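Local coordinates for protein putative hydrolase (Campylobacter jejuni, PDB 3D6L) that probably hydrolyses the thioester bond of long-chain acyl-CoA molecules, working as a hexameric thioesterase of the hot dog fold, at residues A[38-43]-A[83-88]; A[34-39]-A[69-74]. All coordinates share one frame; numbering follows the deposited sequence.

Interaction 1 of 2, residues A[38-43]-A[83-88]; sequences AIAARE and ISVEVE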
loop_
_atom_site.group_PDB
_atom_site.type_symbol
_atom_site.label_atom_id
_atom_site.label_comp_id
_atom_site.label_asym_id
_atom_site.label_seq_id
_atom_site.Cartn_x
_atom_site.Cartn_y
_atom_site.Cartn_z
ATOM N N ALA A 38 -11.204 9.397 16.293
ATOM C CA ALA A 38 -10.251 10.469 16.574
ATOM C C ALA A 38 -10.769 11.839 16.126
ATOM O O ALA A 38 -10.643 12.833 16.865
ATOM C CB ALA A 38 -8.915 10.163 15.932
ATOM N N ILE A 39 -11.359 11.890 14.929
ATOM C CA ILE A 39 -11.983 13.113 14.417
ATOM C C ILE A 39 -13.048 13.624 15.385
ATOM O O ILE A 39 -13.162 14.836 15.607
ATOM C CB ILE A 39 -12.620 12.896 13.018
ATOM C CG1 ILE A 39 -11.530 12.715 11.960
ATOM C CG2 ILE A 39 -13.537 14.081 12.633
ATOM C CD1 ILE A 39 -12.036 12.112 10.685
ATOM N N ALA A 40 -13.819 12.695 15.954
ATOM C CA ALA A 40 -14.873 13.033 16.907
ATOM C C ALA A 40 -14.288 13.524 18.220
ATOM O O ALA A 40 -14.768 14.510 18.780
ATOM C CB ALA A 40 -15.793 11.847 17.144
ATOM N N ALA A 41 -13.253 12.836 18.699
ATOM C CA ALA A 41 -12.575 13.195 19.946
ATOM C C ALA A 41 -11.856 14.545 19.860
ATOM O O ALA A 41 -11.822 15.290 20.838
ATOM C CB ALA A 41 -11.610 12.095 20.362
ATOM N N ARG A 42 -11.289 14.857 18.695
ATOM C CA ARG A 42 -10.609 16.141 18.488
ATOM C C ARG A 42 -11.542 17.364 18.534
ATOM O O ARG A 42 -11.075 18.482 18.734
ATOM C CB ARG A 42 -9.773 16.139 17.206
ATOM C CG ARG A 42 -8.370 15.575 17.386
ATOM C CD ARG A 42 -7.461 15.896 16.195
ATOM N NE ARG A 42 -8.038 15.427 14.933
ATOM C CZ ARG A 42 -7.899 14.196 14.434
ATOM N NH1 ARG A 42 -7.180 13.275 15.074
ATOM N NH2 ARG A 42 -8.480 13.886 13.275
ATOM N N GLU A 43 -12.848 17.158 18.360
ATOM C CA GLU A 43 -13.826 18.218 18.641
ATOM C C GLU A 43 -13.717 18.733 20.087
ATOM O O GLU A 43 -14.120 19.868 20.394
ATOM C CB GLU A 43 -15.248 17.729 18.389
ATOM C CG GLU A 43 -15.658 17.721 16.928
ATOM C CD GLU A 43 -16.946 16.943 16.690
ATOM O OE1 GLU A 43 -17.326 16.775 15.503
ATOM O OE2 GLU A 43 -17.568 16.483 17.687
ATOM N N ILE A 83 -11.360 10.782 26.412
ATOM C CA ILE A 83 -12.555 10.940 25.580
ATOM C C ILE A 83 -13.035 9.598 25.004
ATOM O O ILE A 83 -12.320 8.955 24.231
ATOM C CB ILE A 83 -12.308 11.928 24.398
ATOM C CG1 ILE A 83 -11.645 13.224 24.881
ATOM C CG2 ILE A 83 -13.610 12.209 23.643
ATOM C CD1 ILE A 83 -10.939 14.019 23.789
ATOM N N SER A 84 -14.255 9.196 25.360
ATOM C CA SER A 84 -14.837 7.955 24.856
ATOM C C SER A 84 -15.779 8.177 23.688
ATOM O O SER A 84 -16.612 9.091 23.699
ATOM C CB SER A 84 -15.563 7.210 25.962
ATOM O OG SER A 84 -14.659 6.919 27.009
ATOM N N VAL A 85 -15.646 7.323 22.679
ATOM C CA VAL A 85 -16.383 7.494 21.444
ATOM C C VAL A 85 -16.983 6.172 21.017
ATOM O O VAL A 85 -16.278 5.167 20.919
ATOM C CB VAL A 85 -15.477 8.058 20.313
ATOM C CG1 VAL A 85 -16.266 8.252 19.028
ATOM C CG2 VAL A 85 -14.835 9.382 20.732
ATOM N N GLU A 86 -18.291 6.167 20.788
ATOM C CA GLU A 86 -18.922 5.033 20.143
ATOM C C GLU A 86 -18.834 5.232 18.635
ATOM O O GLU A 86 -19.240 6.276 18.111
ATOM C CB GLU A 86 -20.380 4.857 20.589
ATOM C CG GLU A 86 -21.066 3.604 20.009
ATOM C CD GLU A 86 -20.552 2.291 20.601
ATOM O OE1 GLU A 86 -20.369 2.207 21.839
ATOM O OE2 GLU A 86 -20.345 1.327 19.827
ATOM N N VAL A 87 -18.296 4.232 17.945
ATOM C CA VAL A 87 -18.182 4.284 16.497
ATOM C C VAL A 87 -19.053 3.202 15.892
ATOM O O VAL A 87 -18.970 2.040 16.280
ATOM C CB VAL A 87 -16.715 4.135 16.020
ATOM C CG1 VAL A 87 -16.636 4.177 14.496
ATOM C CG2 VAL A 87 -15.830 5.231 16.638
ATOM N N GLU A 88 -19.895 3.600 14.947
ATOM C CA GLU A 88 -20.756 2.672 14.244
ATOM C C GLU A 88 -20.412 2.719 12.777
ATOM O O GLU A 88 -20.335 3.794 12.181
ATOM C CB GLU A 88 -22.227 3.040 14.437
ATOM C CG GLU A 88 -22.722 2.899 15.866
ATOM C CD GLU A 88 -22.891 1.452 16.301
ATOM O OE1 GLU A 88 -23.003 0.566 15.424
ATOM O OE2 GLU A 88 -22.911 1.203 17.530
#
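A41 is the helix residue that I83 and V85 meet together: its CB lies 3.8 Å from I83 CG2 and 4.2 Å from V85 CG2. The two methyl groups reach it from different directions, one from each of two strand residues that face the helix. One residue earlier in the helix, A40 places its CB 4.1 Å from V85 CG1, so the two branches of V85 are divided between neighbouring alanines. This division follows from the valine torsion: with CG1 opposite the backbone N (chi1 -179°), CG2 is left beside that N and nearer A41. I83 likewise uses both of its branches. CG2 abuts the alanine methyl, while the CG1 arm runs out nearly extended (chi2 160°) and brings CD1 to 4.0 Å from A41 CB, and into van der Waals contact with A41 O.

The helix and strand axes come within 8.5 Å and run at 139° between their N-to-C directions. The nearest CA atoms are those of A41 and I83, 6.1 Å apart, and the contacts are limited to A40 and A41 against I83 and V85. Around it, Y112 of strand 100-115 also touches A41, and S73 of strand 68-78 touches both A40 and V85, which places the contact on the face of the sheet that wraps the central helix of the hot dog fold. The side-chain contacts across the segments are all apolar, and the one polar atom touched, A41 O, is met by a methyl group. Branched strand side chains against alanine methyls imply cohesion by buried surface, about 172 Å² in all, with position set by shape and not by directional bonds.

Interaction 2 of 2, residues A[34-39]-A[69-74]; sequences DLAGAI and ISCYSK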
loop_
_atom_site.group_PDB
_atom_site.type_symbol
_atom_site.label_atom_id
_atom_site.label_comp_id
_atom_site.label_asym_id
_atom_site.label_seq_id
_atom_site.Cartn_x
_atom_site.Cartn_y
_atom_site.Cartn_z
ATOM N N ASP A 34 -10.634 3.659 14.246
ATOM C CA ASP A 34 -9.672 4.423 15.018
ATOM C C ASP A 34 -9.589 5.865 14.519
ATOM O O ASP A 34 -9.622 6.806 15.314
ATOM C CB ASP A 34 -8.298 3.746 14.994
ATOM C CG ASP A 34 -7.368 4.272 16.082
ATOM O OD1 ASP A 34 -7.833 5.025 16.967
ATOM O OD2 ASP A 34 -6.167 3.937 16.067
ATOM N N LEU A 35 -9.523 6.038 13.203
ATOM C CA LEU A 35 -9.462 7.374 12.600
ATOM C C LEU A 35 -10.750 8.200 12.752
ATOM O O LEU A 35 -10.685 9.405 13.031
ATOM C CB LEU A 35 -9.063 7.278 11.128
ATOM C CG LEU A 35 -7.612 6.902 10.824
ATOM C CD1 LEU A 35 -7.436 6.670 9.321
ATOM C CD2 LEU A 35 -6.616 7.951 11.347
ATOM N N ALA A 36 -11.904 7.557 12.552
ATOM C CA ALA A 36 -13.213 8.219 12.674
ATOM C C ALA A 36 -13.494 8.660 14.107
ATOM O O ALA A 36 -14.017 9.752 14.329
ATOM C CB ALA A 36 -14.318 7.314 12.183
ATOM N N GLY A 37 -13.142 7.810 15.074
ATOM C CA GLY A 37 -13.272 8.152 16.487
ATOM C C GLY A 37 -12.423 9.360 16.832
ATOM O O GLY A 37 -12.865 10.248 17.557
ATOM N N ALA A 38 -11.204 9.397 16.293
ATOM C CA ALA A 38 -10.251 10.469 16.574
ATOM C C ALA A 38 -10.769 11.839 16.126
ATOM O O ALA A 38 -10.643 12.833 16.865
ATOM C CB ALA A 38 -8.915 10.163 15.932
ATOM N N ILE A 39 -11.359 11.890 14.929
ATOM C CA ILE A 39 -11.983 13.113 14.417
ATOM C C ILE A 39 -13.048 13.624 15.385
ATOM O O ILE A 39 -13.162 14.836 15.607
ATOM C CB ILE A 39 -12.620 12.896 13.018
ATOM C CG1 ILE A 39 -11.530 12.715 11.960
ATOM C CG2 ILE A 39 -13.537 14.081 12.633
ATOM C CD1 ILE A 39 -12.036 12.112 10.685
ATOM N N ILE A 69 -18.191 2.476 2.973
ATOM C CA ILE A 69 -18.203 2.389 4.427
ATOM C C ILE A 69 -18.294 3.774 5.041
ATOM O O ILE A 69 -17.498 4.656 4.732
ATOM C CB ILE A 69 -16.991 1.588 4.985
ATOM C CG1 ILE A 69 -17.257 0.085 4.886
ATOM C CG2 ILE A 69 -16.734 1.902 6.449
ATOM C CD1 ILE A 69 -16.978 -0.464 3.523
ATOM N N SER A 70 -19.298 3.949 5.893
ATOM C CA SER A 70 -19.501 5.189 6.618
ATOM C C SER A 70 -19.276 4.915 8.093
ATOM O O SER A 70 -19.801 3.945 8.638
ATOM C CB SER A 70 -20.908 5.727 6.375
ATOM O OG SER A 70 -21.054 6.153 5.028
ATOM N N CYS A 71 -18.471 5.764 8.723
ATOM C CA CYS A 71 -18.174 5.654 10.138
ATOM C C CYS A 71 -18.780 6.828 10.867
ATOM O O CYS A 71 -18.384 7.981 10.657
ATOM C CB CYS A 71 -16.665 5.641 10.386
ATOM S SG CYS A 71 -15.769 4.341 9.543
ATOM N N TYR A 72 -19.735 6.509 11.731
ATOM C CA TYR A 72 -20.412 7.479 12.563
ATOM C C TYR A 72 -19.840 7.430 13.965
ATOM O O TYR A 72 -19.396 6.379 14.428
ATOM C CB TYR A 72 -21.900 7.162 12.613
ATOM C CG TYR A 72 -22.576 7.207 11.268
ATOM C CD1 TYR A 72 -22.593 6.084 10.433
ATOM C CD2 TYR A 72 -23.208 8.378 10.823
ATOM C CE1 TYR A 72 -23.223 6.125 9.189
ATOM C CE2 TYR A 72 -23.848 8.428 9.580
ATOM C CZ TYR A 72 -23.847 7.299 8.772
ATOM O OH TYR A 72 -24.474 7.342 7.550
ATOM N N SER A 73 -19.875 8.568 14.644
ATOM C CA SER A 73 -19.299 8.688 15.971
ATOM C C SER A 73 -20.198 9.433 16.933
ATOM O O SER A 73 -20.860 10.406 16.560
ATOM C CB SER A 73 -17.965 9.401 15.886
ATOM O OG SER A 73 -17.105 8.690 15.016
ATOM N N LYS A 74 -20.233 8.952 18.173
ATOM C CA LYS A 74 -20.827 9.706 19.259
ATOM C C LYS A 74 -19.898 9.727 20.471
ATOM O O LYS A 74 -19.559 8.680 21.032
ATOM C CB LYS A 74 -22.212 9.162 19.629
ATOM C CG LYS A 74 -22.936 10.037 20.654
ATOM C CD LYS A 74 -24.405 9.688 20.791
ATOM C CE LYS A 74 -24.994 10.316 22.056
ATOM N NZ LYS A 74 -25.067 11.812 21.997
#
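Helix 34-39 passes over strand 69-74 with 41° between their N-to-C directions and a closest axis approach of 7.9 Å, and the CA atoms of A36 and C71, like those of G37 and S73, are 6.1 Å apart. Two strand side chains face the helix here, and both are directed chiefly at A36. C71 meets it through carbon: the CB atoms of A36 and C71 are 3.4 Å apart, methyl against methylene. The thiol is turned aside from this pair, since SG stands opposite its own carbonyl carbon and beside the backbone N (chi1 -57°), and C71 also packs on Q32, one turn earlier in the same helix.

S73 approaches the carbonyl side of A36. Its OG donates a weak hydrogen bond of 3.3 Å to A36 O, arriving almost perpendicular to the carbonyl, with a C-O-OG angle near 99°; the 3.7 Å between S73 OG and A36 C fits that side-on approach. The serine hydroxyl is therefore not in line with the carbonyl, whose oxygen points along the helix. G37 adds only backbone at this crossing, its N being 4.1 Å from S73 OG without bonding to it.

On the far flank of the helix, D34 OD1 is hydrogen-bonded to T51 OG1, and L35 packs on F25 of the third subunit and V12 of the second, so the same turns face both sheet and subunit interfaces. The arrangement is that of the hot dog fold, a long helix cradled by a curved antiparallel sheet. Small side chains and a glycine are consistent with the close axis spacing, and the weak bond implies that a buried serine hydroxyl finds an acceptor in the helix backbone while apolar contact provides the rest.

How the interactions relate
Both contacts seat helix 26-42 on the same antiparallel sheet, and both are buried; interaction 2 lies about 2 Å from the chain centre and interaction 1 about 7 Å, measured between centres. They use successive turns, sharing A38 and I39, against neighbouring strands 68-78 and 82-94. Backbone pairing joins those strands directly: E86 N to K74 O and E88 O to Y72 N, each 2.8 Å, are probable hydrogen bonds. The contacts also meet through A40 CB and S73 CB, 3.5 Å apart. Chemistry shifts along the helix, from a mixed contact with one weak polar bond at 34-39 to one made by apolar side chains, without a hydrogen bond between the segments, towards its C-terminal end.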